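Chitin oligosaccahride binding protein NagB1 (Paenibacillus sp. FPU-7, PDB 7EHP) probably captures chitin oligosaccharides such as N,N'-diacetylchitobiose outside the cell, as a solute-binding protein that delivers them for uptake. Local coordinates at residues H7-V10 and L16-K19; K45-E50 and I64-G69; D202-Y207 and Q381-M386. All coordinates share one frame; numbering follows the deposited sequence.

Contact 1 (H7-V10 and L16-K19); sequences HTQV and LRLK. With NAG (2-acetamido-2-deoxy-beta-D-glucopyranose), chain C.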
loop_
_atom_site.group_PDB
_atom_site.type_symbol
_atom_site.label_atom_id
_atom_site.label_comp_id
_atom_site.label_asym_id
_atom_site.label_seq_id
_atom_site.Cartn_x
_atom_site.Cartn_y
_atom_site.Cartn_z
ATOM N N HIS A 7 -7.426 -5.204 -13.054
ATOM C CA HIS A 7 -6.892 -4.058 -12.335
ATOM C C HIS A 7 -7.821 -3.734 -11.172
ATOM O O HIS A 7 -8.960 -4.211 -11.100
ATOM C CB HIS A 7 -6.778 -2.844 -13.256
ATOM C CG HIS A 7 -8.111 -2.329 -13.693
ATOM N ND1 HIS A 7 -8.833 -1.424 -12.946
ATOM C CD2 HIS A 7 -8.892 -2.652 -14.750
ATOM C CE1 HIS A 7 -9.985 -1.183 -13.543
ATOM N NE2 HIS A 7 -10.044 -1.913 -14.643
ATOM N N THR A 8 -7.350 -2.872 -10.273
ATOM C CA THR A 8 -8.140 -2.494 -9.107
ATOM C C THR A 8 -8.537 -1.028 -9.121
ATOM O O THR A 8 -8.947 -0.497 -8.077
ATOM C CB THR A 8 -7.375 -2.814 -7.820
ATOM O OG1 THR A 8 -6.176 -2.039 -7.777
ATOM C CG2 THR A 8 -7.006 -4.291 -7.776
ATOM N N GLN A 9 -8.425 -0.349 -10.266
ATOM C CA GLN A 9 -8.684 1.096 -10.319
ATOM C C GLN A 9 -10.178 1.333 -10.552
ATOM O O GLN A 9 -10.624 1.708 -11.631
ATOM C CB GLN A 9 -7.828 1.761 -11.395
ATOM C CG GLN A 9 -6.307 1.552 -11.259
ATOM C CD GLN A 9 -5.816 1.713 -9.825
ATOM O OE1 GLN A 9 -6.081 2.732 -9.170
ATOM N NE2 GLN A 9 -5.092 0.712 -9.328
ATOM N N VAL A 10 -10.967 1.096 -9.507
ATOM C CA VAL A 10 -12.418 1.048 -9.676
ATOM C C VAL A 10 -13.137 2.273 -9.122
ATOM O O VAL A 10 -14.290 2.515 -9.513
ATOM C CB VAL A 10 -13.013 -0.234 -9.057
ATOM C CG1 VAL A 10 -12.443 -1.462 -9.759
ATOM C CG2 VAL A 10 -12.764 -0.266 -7.519
ATOM N N LEU A 16 -8.514 9.004 -13.388
ATOM C CA LEU A 16 -7.372 9.246 -14.276
ATOM C C LEU A 16 -6.478 8.012 -14.394
ATOM O O LEU A 16 -5.935 7.739 -15.476
ATOM C CB LEU A 16 -6.562 10.447 -13.788
ATOM C CG LEU A 16 -7.266 11.791 -13.973
ATOM C CD1 LEU A 16 -6.537 12.862 -13.177
ATOM C CD2 LEU A 16 -7.343 12.170 -15.454
ATOM N N ARG A 17 -6.341 7.238 -13.309
ATOM C CA ARG A 17 -5.544 6.011 -13.375
ATOM C C ARG A 17 -6.193 4.970 -14.286
ATOM O O ARG A 17 -5.487 4.255 -15.008
ATOM C CB ARG A 17 -5.336 5.432 -11.976
ATOM C CG ARG A 17 -4.579 6.358 -11.027
ATOM C CD ARG A 17 -4.141 5.626 -9.770
ATOM N NE ARG A 17 -2.916 4.859 -9.982
ATOM C CZ ARG A 17 -2.255 4.235 -9.012
ATOM N NH1 ARG A 17 -2.713 4.289 -7.770
ATOM N NH2 ARG A 17 -1.148 3.549 -9.278
ATOM N N LEU A 18 -7.528 4.860 -14.264
ATOM C CA LEU A 18 -8.193 3.933 -15.177
ATOM C C LEU A 18 -8.116 4.433 -16.615
ATOM O O LEU A 18 -7.871 3.650 -17.543
ATOM C CB LEU A 18 -9.647 3.717 -14.775
ATOM C CG LEU A 18 -10.479 2.744 -15.629
ATOM C CD1 LEU A 18 -9.746 1.436 -15.962
ATOM C CD2 LEU A 18 -11.817 2.469 -14.953
ATOM N N LYS A 19 -8.325 5.731 -16.816
ATOM C CA LYS A 19 -8.183 6.309 -18.145
ATOM C C LYS A 19 -6.804 6.021 -18.731
ATOM O O LYS A 19 -6.682 5.755 -19.936
ATOM C CB LYS A 19 -8.455 7.813 -18.084
ATOM C CG LYS A 19 -8.325 8.525 -19.420
ATOM C CD LYS A 19 -9.223 7.900 -20.484
ATOM C CE LYS A 19 -9.483 8.897 -21.617
ATOM N NZ LYS A 19 -8.259 9.046 -22.452
HETATM C C1 NAG C . -3.216 0.971 -5.168
HETATM C C2 NAG C . -1.759 0.765 -4.760
HETATM C C3 NAG C . -1.664 -0.309 -3.676
HETATM C C4 NAG C . -2.675 -0.074 -2.549
HETATM C C5 NAG C . -4.056 0.291 -3.110
HETATM C C6 NAG C . -5.094 0.673 -2.076
HETATM C C7 NAG C . -0.376 1.301 -6.728
HETATM C C8 NAG C . 0.479 0.737 -7.824
HETATM N N2 NAG C . -0.929 0.407 -5.901
HETATM O O1 NAG C . -3.291 1.914 -6.180
HETATM O O3 NAG C . -0.326 -0.346 -3.184
HETATM O O4 NAG C . -2.858 -1.319 -1.884
HETATM O O5 NAG C . -3.963 1.377 -4.041
HETATM O O6 NAG C . -6.393 0.681 -2.663
HETATM O O7 NAG C . -0.564 2.511 -6.606
#

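Contact 2 (K45-E50 and I64-G69); sequences KVNRFE and IFDLFG. With NAG (2-acetamido-2-deoxy-beta-D-glucopyranose), chain B; NAG (2-acetamido-2-deoxy-beta-D-glucopyranose), chain C.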
loop_
_atom_site.group_PDB
_atom_site.type_symbol
_atom_site.label_atom_id
_atom_site.label_comp_id
_atom_site.label_asym_id
_atom_site.label_seq_id
_atom_site.Cartn_x
_atom_site.Cartn_y
_atom_site.Cartn_z
ATOM N N LYS A 45 -9.149 -5.122 -2.185
ATOM C CA LYS A 45 -9.154 -6.221 -1.231
ATOM C C LYS A 45 -9.880 -7.440 -1.781
ATOM O O LYS A 45 -9.540 -8.572 -1.429
ATOM C CB LYS A 45 -9.801 -5.774 0.081
ATOM C CG LYS A 45 -11.300 -5.466 -0.022
ATOM C CD LYS A 45 -11.870 -5.024 1.325
ATOM C CE LYS A 45 -13.389 -5.120 1.318
ATOM N NZ LYS A 45 -14.012 -4.791 2.632
ATOM N N VAL A 46 -10.897 -7.236 -2.620
ATOM C CA VAL A 46 -11.571 -8.376 -3.225
ATOM C C VAL A 46 -10.631 -9.085 -4.197
ATOM O O VAL A 46 -10.483 -10.311 -4.160
ATOM C CB VAL A 46 -12.871 -7.933 -3.918
ATOM C CG1 VAL A 46 -13.449 -9.099 -4.728
ATOM C CG2 VAL A 46 -13.873 -7.386 -2.904
ATOM N N ASN A 47 -9.972 -8.320 -5.072
ATOM C CA ASN A 47 -9.029 -8.917 -6.011
ATOM C C ASN A 47 -7.930 -9.675 -5.284
ATOM O O ASN A 47 -7.674 -10.857 -5.561
ATOM C CB ASN A 47 -8.406 -7.834 -6.887
ATOM C CG ASN A 47 -7.499 -8.420 -7.951
ATOM O OD1 ASN A 47 -7.922 -9.288 -8.693
ATOM N ND2 ASN A 47 -6.241 -7.971 -8.006
ATOM N N ARG A 48 -7.268 -9.000 -4.339
ATOM C CA ARG A 48 -6.024 -9.523 -3.790
ATOM C C ARG A 48 -6.270 -10.684 -2.836
ATOM O O ARG A 48 -5.531 -11.674 -2.854
ATOM C CB ARG A 48 -5.256 -8.415 -3.076
ATOM C CG ARG A 48 -3.878 -8.876 -2.632
ATOM C CD ARG A 48 -3.185 -7.844 -1.789
ATOM N NE ARG A 48 -1.863 -8.299 -1.371
ATOM C CZ ARG A 48 -1.103 -7.658 -0.488
ATOM N NH1 ARG A 48 -1.543 -6.531 0.071
ATOM N NH2 ARG A 48 0.098 -8.133 -0.173
ATOM N N PHE A 49 -7.308 -10.590 -2.008
ATOM C CA PHE A 49 -7.483 -11.513 -0.901
ATOM C C PHE A 49 -8.524 -12.597 -1.155
ATOM O O PHE A 49 -8.605 -13.534 -0.354
ATOM C CB PHE A 49 -7.854 -10.737 0.384
ATOM C CG PHE A 49 -6.857 -9.681 0.758
ATOM C CD1 PHE A 49 -5.496 -9.928 0.660
ATOM C CD2 PHE A 49 -7.273 -8.446 1.212
ATOM C CE1 PHE A 49 -4.576 -8.976 1.006
ATOM C CE2 PHE A 49 -6.366 -7.483 1.551
ATOM C CZ PHE A 49 -5.003 -7.744 1.444
ATOM N N GLU A 50 -9.319 -12.504 -2.229
ATOM C CA GLU A 50 -10.308 -13.541 -2.523
ATOM C C GLU A 50 -10.320 -13.975 -3.990
ATOM O O GLU A 50 -10.092 -15.152 -4.283
ATOM C CB GLU A 50 -11.710 -13.086 -2.128
ATOM C CG GLU A 50 -11.937 -13.051 -0.596
ATOM C CD GLU A 50 -12.222 -14.440 0.019
ATOM O OE1 GLU A 50 -11.445 -14.888 0.900
ATOM O OE2 GLU A 50 -13.231 -15.080 -0.365
ATOM N N ILE A 64 -3.287 -10.652 -17.616
ATOM C CA ILE A 64 -2.528 -9.594 -16.963
ATOM C C ILE A 64 -3.311 -9.201 -15.715
ATOM O O ILE A 64 -4.534 -9.046 -15.787
ATOM C CB ILE A 64 -2.342 -8.375 -17.896
ATOM C CG1 ILE A 64 -1.692 -8.785 -19.224
ATOM C CG2 ILE A 64 -1.557 -7.254 -17.196
ATOM C CD1 ILE A 64 -2.013 -7.831 -20.371
ATOM N N PHE A 65 -2.629 -9.049 -14.570
ATOM C CA PHE A 65 -3.382 -8.873 -13.327
ATOM C C PHE A 65 -2.613 -8.069 -12.292
ATOM O O PHE A 65 -1.401 -8.233 -12.124
ATOM C CB PHE A 65 -3.778 -10.217 -12.700
ATOM C CG PHE A 65 -2.718 -11.274 -12.805
ATOM C CD1 PHE A 65 -1.696 -11.348 -11.863
ATOM C CD2 PHE A 65 -2.747 -12.200 -13.837
ATOM C CE1 PHE A 65 -0.718 -12.332 -11.953
ATOM C CE2 PHE A 65 -1.777 -13.179 -13.937
ATOM C CZ PHE A 65 -0.766 -13.250 -13.005
ATOM N N ASP A 66 -3.345 -7.215 -11.588
ATOM C CA ASP A 66 -2.798 -6.523 -10.428
ATOM C C ASP A 66 -2.259 -7.550 -9.436
ATOM O O ASP A 66 -3.000 -8.423 -8.970
ATOM C CB ASP A 66 -3.894 -5.664 -9.803
ATOM C CG ASP A 66 -3.376 -4.760 -8.718
ATOM O OD1 ASP A 66 -2.819 -5.269 -7.721
ATOM O OD2 ASP A 66 -3.519 -3.529 -8.873
ATOM N N LEU A 67 -0.965 -7.454 -9.120
ATOM C CA LEU A 67 -0.278 -8.470 -8.335
ATOM C C LEU A 67 0.590 -7.802 -7.277
ATOM O O LEU A 67 1.148 -6.738 -7.534
ATOM C CB LEU A 67 0.590 -9.356 -9.252
ATOM C CG LEU A 67 1.533 -10.355 -8.587
ATOM C CD1 LEU A 67 0.720 -11.509 -8.033
ATOM C CD2 LEU A 67 2.617 -10.830 -9.585
ATOM N N PHE A 68 0.703 -8.422 -6.091
ATOM C CA PHE A 68 1.587 -7.939 -5.028
ATOM C C PHE A 68 2.813 -8.834 -4.895
ATOM O O PHE A 68 2.723 -10.059 -5.015
ATOM C CB PHE A 68 0.858 -7.858 -3.666
ATOM C CG PHE A 68 0.093 -6.589 -3.503
ATOM C CD1 PHE A 68 -1.128 -6.425 -4.140
ATOM C CD2 PHE A 68 0.618 -5.531 -2.789
ATOM C CE1 PHE A 68 -1.849 -5.238 -4.029
ATOM C CE2 PHE A 68 -0.099 -4.339 -2.677
ATOM C CZ PHE A 68 -1.331 -4.195 -3.313
ATOM N N GLY A 69 3.963 -8.214 -4.665
ATOM C CA GLY A 69 5.169 -8.956 -4.403
ATOM C C GLY A 69 5.183 -9.558 -3.006
ATOM O O GLY A 69 4.231 -9.471 -2.225
HETATM C C1 NAG B . -2.178 -1.438 -0.638
HETATM C C2 NAG B . -2.568 -2.795 -0.061
HETATM C C3 NAG B . -1.863 -3.022 1.268
HETATM C C4 NAG B . -0.361 -2.874 1.087
HETATM C C5 NAG B . -0.036 -1.520 0.459
HETATM C C6 NAG B . 1.435 -1.336 0.158
HETATM C C7 NAG B . -4.703 -3.930 -0.500
HETATM C C8 NAG B . -6.168 -3.938 -0.242
HETATM N N2 NAG B . -4.011 -2.937 0.078
HETATM O O3 NAG B . -2.164 -4.327 1.737
HETATM O O4 NAG B . 0.303 -2.965 2.340
HETATM O O5 NAG B . -0.743 -1.361 -0.778
HETATM O O6 NAG B . 1.959 -2.407 -0.618
HETATM O O7 NAG B . -4.158 -4.793 -1.196
HETATM C C1 NAG C . -3.216 0.971 -5.168
HETATM C C2 NAG C . -1.759 0.765 -4.760
HETATM C C3 NAG C . -1.664 -0.309 -3.676
HETATM C C4 NAG C . -2.675 -0.074 -2.549
HETATM C C5 NAG C . -4.056 0.291 -3.110
HETATM C C6 NAG C . -5.094 0.673 -2.076
HETATM C C7 NAG C . -0.376 1.301 -6.728
HETATM C C8 NAG C . 0.479 0.737 -7.824
HETATM N N2 NAG C . -0.929 0.407 -5.901
HETATM O O1 NAG C . -3.291 1.914 -6.180
HETATM O O3 NAG C . -0.326 -0.346 -3.184
HETATM O O4 NAG C . -2.858 -1.319 -1.884
HETATM O O5 NAG C . -3.963 1.377 -4.041
HETATM O O6 NAG C . -6.393 0.681 -2.663
HETATM O O7 NAG C . -0.564 2.511 -6.606
HETATM O O HOH W 1 -4.786 -6.478 -5.994
HETATM O O HOH W 2 2.014 -10.427 -0.631
#

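Contact 3 (D202-Y207 and Q381-M386); sequences DGFKRY and QVLDKM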
loop_
_atom_site.group_PDB
_atom_site.type_symbol
_atom_site.label_atom_id
_atom_site.label_comp_id
_atom_site.label_asym_id
_atom_site.label_seq_id
_atom_site.Cartn_x
_atom_site.Cartn_y
_atom_site.Cartn_z
ATOM N N ASP A 202 4.199 -3.200 22.675
ATOM C CA ASP A 202 4.252 -1.766 22.959
ATOM C C ASP A 202 3.589 -0.956 21.840
ATOM O O ASP A 202 2.828 -0.011 22.099
ATOM C CB ASP A 202 5.714 -1.340 23.172
ATOM C CG ASP A 202 5.846 0.045 23.795
ATOM O OD1 ASP A 202 5.667 0.136 25.026
ATOM O OD2 ASP A 202 6.178 1.035 23.083
ATOM N N GLY A 203 3.862 -1.316 20.585
ATOM C CA GLY A 203 3.255 -0.597 19.475
ATOM C C GLY A 203 1.758 -0.819 19.374
ATOM O O GLY A 203 1.019 0.096 19.013
ATOM N N PHE A 204 1.295 -2.043 19.667
ATOM C CA PHE A 204 -0.145 -2.303 19.726
ATOM C C PHE A 204 -0.804 -1.476 20.824
ATOM O O PHE A 204 -1.909 -0.940 20.634
ATOM C CB PHE A 204 -0.416 -3.799 19.955
ATOM C CG PHE A 204 -0.374 -4.638 18.682
ATOM C CD1 PHE A 204 0.835 -4.972 18.087
ATOM C CD2 PHE A 204 -1.549 -5.091 18.089
ATOM C CE1 PHE A 204 0.880 -5.739 16.912
ATOM C CE2 PHE A 204 -1.525 -5.849 16.919
ATOM C CZ PHE A 204 -0.309 -6.185 16.325
ATOM N N LYS A 205 -0.144 -1.355 21.984
ATOM C CA LYS A 205 -0.739 -0.586 23.080
ATOM C C LYS A 205 -0.763 0.897 22.757
ATOM O O LYS A 205 -1.671 1.622 23.199
ATOM C CB LYS A 205 0.016 -0.849 24.393
ATOM C CG LYS A 205 -0.232 -2.242 24.967
ATOM C CD LYS A 205 0.429 -2.427 26.332
ATOM C CE LYS A 205 1.891 -2.808 26.181
ATOM N NZ LYS A 205 2.330 -3.688 27.290
ATOM N N ARG A 206 0.208 1.359 21.964
ATOM C CA ARG A 206 0.209 2.754 21.534
ATOM C C ARG A 206 -0.942 3.022 20.588
ATOM O O ARG A 206 -1.561 4.084 20.636
ATOM C CB ARG A 206 1.533 3.096 20.852
ATOM C CG ARG A 206 2.657 3.343 21.839
ATOM C CD ARG A 206 3.986 3.468 21.128
ATOM N NE ARG A 206 5.093 3.491 22.079
ATOM C CZ ARG A 206 5.430 4.554 22.800
ATOM N NH1 ARG A 206 4.739 5.689 22.679
ATOM N NH2 ARG A 206 6.454 4.480 23.644
ATOM N N TYR A 207 -1.184 2.084 19.681
ATOM C CA TYR A 207 -2.324 2.164 18.786
ATOM C C TYR A 207 -3.621 2.198 19.583
ATOM O O TYR A 207 -4.508 3.020 19.315
ATOM C CB TYR A 207 -2.272 0.956 17.851
ATOM C CG TYR A 207 -3.298 0.898 16.735
ATOM C CD1 TYR A 207 -4.622 0.509 16.979
ATOM C CD2 TYR A 207 -2.922 1.157 15.419
ATOM C CE1 TYR A 207 -5.552 0.421 15.927
ATOM C CE2 TYR A 207 -3.832 1.067 14.372
ATOM C CZ TYR A 207 -5.132 0.701 14.619
ATOM O OH TYR A 207 -6.006 0.618 13.537
ATOM N N GLN A 381 -5.507 -10.392 24.083
ATOM C CA GLN A 381 -6.205 -11.377 23.264
ATOM C C GLN A 381 -5.740 -11.313 21.812
ATOM O O GLN A 381 -5.554 -12.349 21.167
ATOM C CB GLN A 381 -7.710 -11.151 23.352
ATOM C CG GLN A 381 -8.292 -11.339 24.779
ATOM C CD GLN A 381 -9.763 -10.975 24.859
ATOM O OE1 GLN A 381 -10.171 -9.916 24.401
ATOM N NE2 GLN A 381 -10.566 -11.857 25.442
ATOM N N VAL A 382 -5.544 -10.105 21.284
ATOM C CA VAL A 382 -5.100 -9.969 19.899
ATOM C C VAL A 382 -3.780 -10.708 19.680
ATOM O O VAL A 382 -3.675 -11.584 18.811
ATOM C CB VAL A 382 -4.991 -8.483 19.518
ATOM C CG1 VAL A 382 -4.216 -8.335 18.197
ATOM C CG2 VAL A 382 -6.386 -7.880 19.391
ATOM N N LEU A 383 -2.764 -10.386 20.491
ATOM C CA LEU A 383 -1.431 -10.944 20.277
ATOM C C LEU A 383 -1.395 -12.448 20.544
ATOM O O LEU A 383 -0.731 -13.198 19.817
ATOM C CB LEU A 383 -0.423 -10.190 21.144
ATOM C CG LEU A 383 -0.448 -8.702 20.796
ATOM C CD1 LEU A 383 0.466 -7.945 21.672
ATOM C CD2 LEU A 383 -0.029 -8.479 19.336
ATOM N N ASP A 384 -2.112 -12.910 21.571
ATOM C CA ASP A 384 -2.255 -14.349 21.797
ATOM C C ASP A 384 -2.742 -15.058 20.536
ATOM O O ASP A 384 -2.200 -16.096 20.132
ATOM C CB ASP A 384 -3.246 -14.594 22.936
ATOM C CG ASP A 384 -2.639 -14.399 24.308
ATOM O OD1 ASP A 384 -1.410 -14.215 24.420
ATOM O OD2 ASP A 384 -3.422 -14.405 25.278
ATOM N N LYS A 385 -3.791 -14.512 19.912
ATOM C CA LYS A 385 -4.349 -15.122 18.712
ATOM C C LYS A 385 -3.407 -14.966 17.519
ATOM O O LYS A 385 -3.219 -15.912 16.736
ATOM C CB LYS A 385 -5.714 -14.501 18.425
ATOM C CG LYS A 385 -6.350 -14.955 17.137
ATOM C CD LYS A 385 -6.731 -16.429 17.188
ATOM C CE LYS A 385 -7.644 -16.783 16.005
ATOM N NZ LYS A 385 -7.804 -18.248 15.807
ATOM N N MET A 386 -2.794 -13.786 17.368
ATOM C CA MET A 386 -1.822 -13.599 16.295
ATOM C C MET A 386 -0.697 -14.612 16.388
ATOM O O MET A 386 -0.270 -15.173 15.371
ATOM C CB MET A 386 -1.250 -12.177 16.317
ATOM C CG MET A 386 -2.256 -11.128 15.889
ATOM S SD MET A 386 -2.876 -11.546 14.250
ATOM C CE MET A 386 -1.334 -11.583 13.328
#

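Contact 1 (H7-V10 and L16-K19)
Gln9 and His7 meet Arg17 and Leu18 where the loop after strand 3-7 passes the first turns of helix 15-31. No hydrogen bond joins the two segments; they are held by packing. Leu18 makes the van der Waals part. Its methyl CD1 approaches the His7 ring obliquely, 3.6 Å from His7 CE1, while the other methyl, CD2, rests 3.6 Å from the backbone O of Gln9. With CG anti to its own backbone N (chi1 -179°), Leu18 reaches nearer to the loop than its CB direction would suggest. Leu39 of strand 37-41 touches both His7 and Leu18.

Between Gln9 and Arg17 two flat polar groups overlap. The CD atom of Gln9 lies over one face of the guanidinium, offset toward its rim, and the two planes are turned 41° apart, which is no parallel stack. Gln9 OE1 comes 3.5 Å from the methylene CD of Arg17.

Hydrogen bonds run inside the loop and to the sugar. The backbone N of Gln9, centre of an inverse gamma turn, donates to His7 ND1 at 2.9 Å; it lies in the ring plane, which probably limits rotation of the imidazole and uses ND1 as an acceptor. Arg17 grips the acetamido oxygen O7 of NAG (chain C) twice, from NH1 at 3.0 Å and from NH2 at 2.9 Å, with O7 at the edge of the guanidinium and in its plane. Arg17 NH1 also lies 2.9 Å from O1 of this NAG.

Gln9 and Arg17 both belong to the glycan pocket. A positive group pointing two N-H donors at an amide carbonyl is consistent with recognition of the N-acetyl group of chitin sugars, and the amide of Gln9 over its face, with Trp245 and Ser320 also touching Arg17, would probably limit its freedom to swing away.

Contact 2 (K45-E50 and I64-G69)
Asn47 and Arg48, near the start of helix 44-58, face Asp66 and Phe68 at the C-terminal end of strand 64-68, the backbones coming nearest where Arg48 CA is 7.4 Å from Leu67 CA. Arg48 carries most of the contact. Its chain is extended from CG to NE, which lays the guanidinium flat on the Phe68 ring, planes 12° apart, in a cation-pi stack; CZ stands 3.7 Å from the ring centroid and is displaced toward the CG side of the ring. The guanidinium edge is thereby left for polar partners. O3 of NAG (chain B) lies there in plane, 2.8 Å from Arg48 NH1, and O7 of that sugar takes a weak bond from the same nitrogen. Water 2 links NH2 of Arg48 to Gly69 O, and Asp72 and Asp354 form salt bridges with NE and NH2, so the positive charge is probably well balanced. Phe68 turns its edge to the disaccharide, its CE2 3.5 Å from O6 of NAG (chain B).

Farther from the sugar, Asn47 ND2 gives a weak hydrogen bond to Asp66 O at 3.4 Å and a better one, at 2.9 Å, to water 1, which donates in turn to Asp66 OD1. Arg6 holds the OD1 of Asn47, while Asn284 and Thr8 bind the Asp66 carboxylate.

Helix 44-58 is the connection of a beta-alpha-beta crossover from strand 37-41 to strand 64-68, with strand 3-7 between them in the sheet; a ligand site at the C-terminal ends of such strands, in the cleft between two lobes, is as in other solute-binding proteins of the periplasmic-binding-protein fold, and here it holds the chitin disaccharide.

Contact 3 (D202-Y207 and Q381-M386)
Phe204 of helix 198-213 receives a methyl group of Leu383, from helix 379-396, squarely on one ring face. Leu383 CD2 lies 3.6 Å from the centroid of the Phe204 ring and only 4° off the ring normal, a CH-pi contact centred so well that the methyl is nearly equidistant from all six ring carbons. Leu383 is carried there with CG anti to its carbonyl carbon (chi1 -58°). Val382 adds the second contact: its CG1 meets Phe204 CE2 obliquely at 3.9 Å.

This is plain apolar helix-helix packing, which ties the last helix of the modelled chain to a helix some 170 residues earlier. Trp195 from a loop, Val379 at the start of helix 379-396 and Met369 of helix 359-373 also touch the Phe204 side chain, and it is buried among them. An alanine in place of Phe204 is likely to open a gap between the helices, leaving the Leu383 methyl without its aromatic face and Val382 CG1 without this contact. One turn of helix beyond Val382, Met386 points its CB toward helix 198-213 and also touches Trp195, which thus packs against side chains from both helices.

The three contacts follow one another along the chain. Contacts 1 and 2 have centres 14 Å apart and share one sheet region, since strands 3-7 and 64-68 pair in parallel. They touch directly through Thr8 OG1 and Asp66 OD2, a probable hydrogen bond, and both reach NAG (chain C), so together they line neighbouring parts of the glycan pocket. Contact 3 lies far away: its centre is about 35 Å from that of contact 1, on the opposite side of the chain's centre, and about 27 Å from that of contact 2. It joins helices 198-213 and 379-396, and its nearest atoms stay about 13 Å from contact 2, so it is helix packing well apart from the two contacts that touch the sugar.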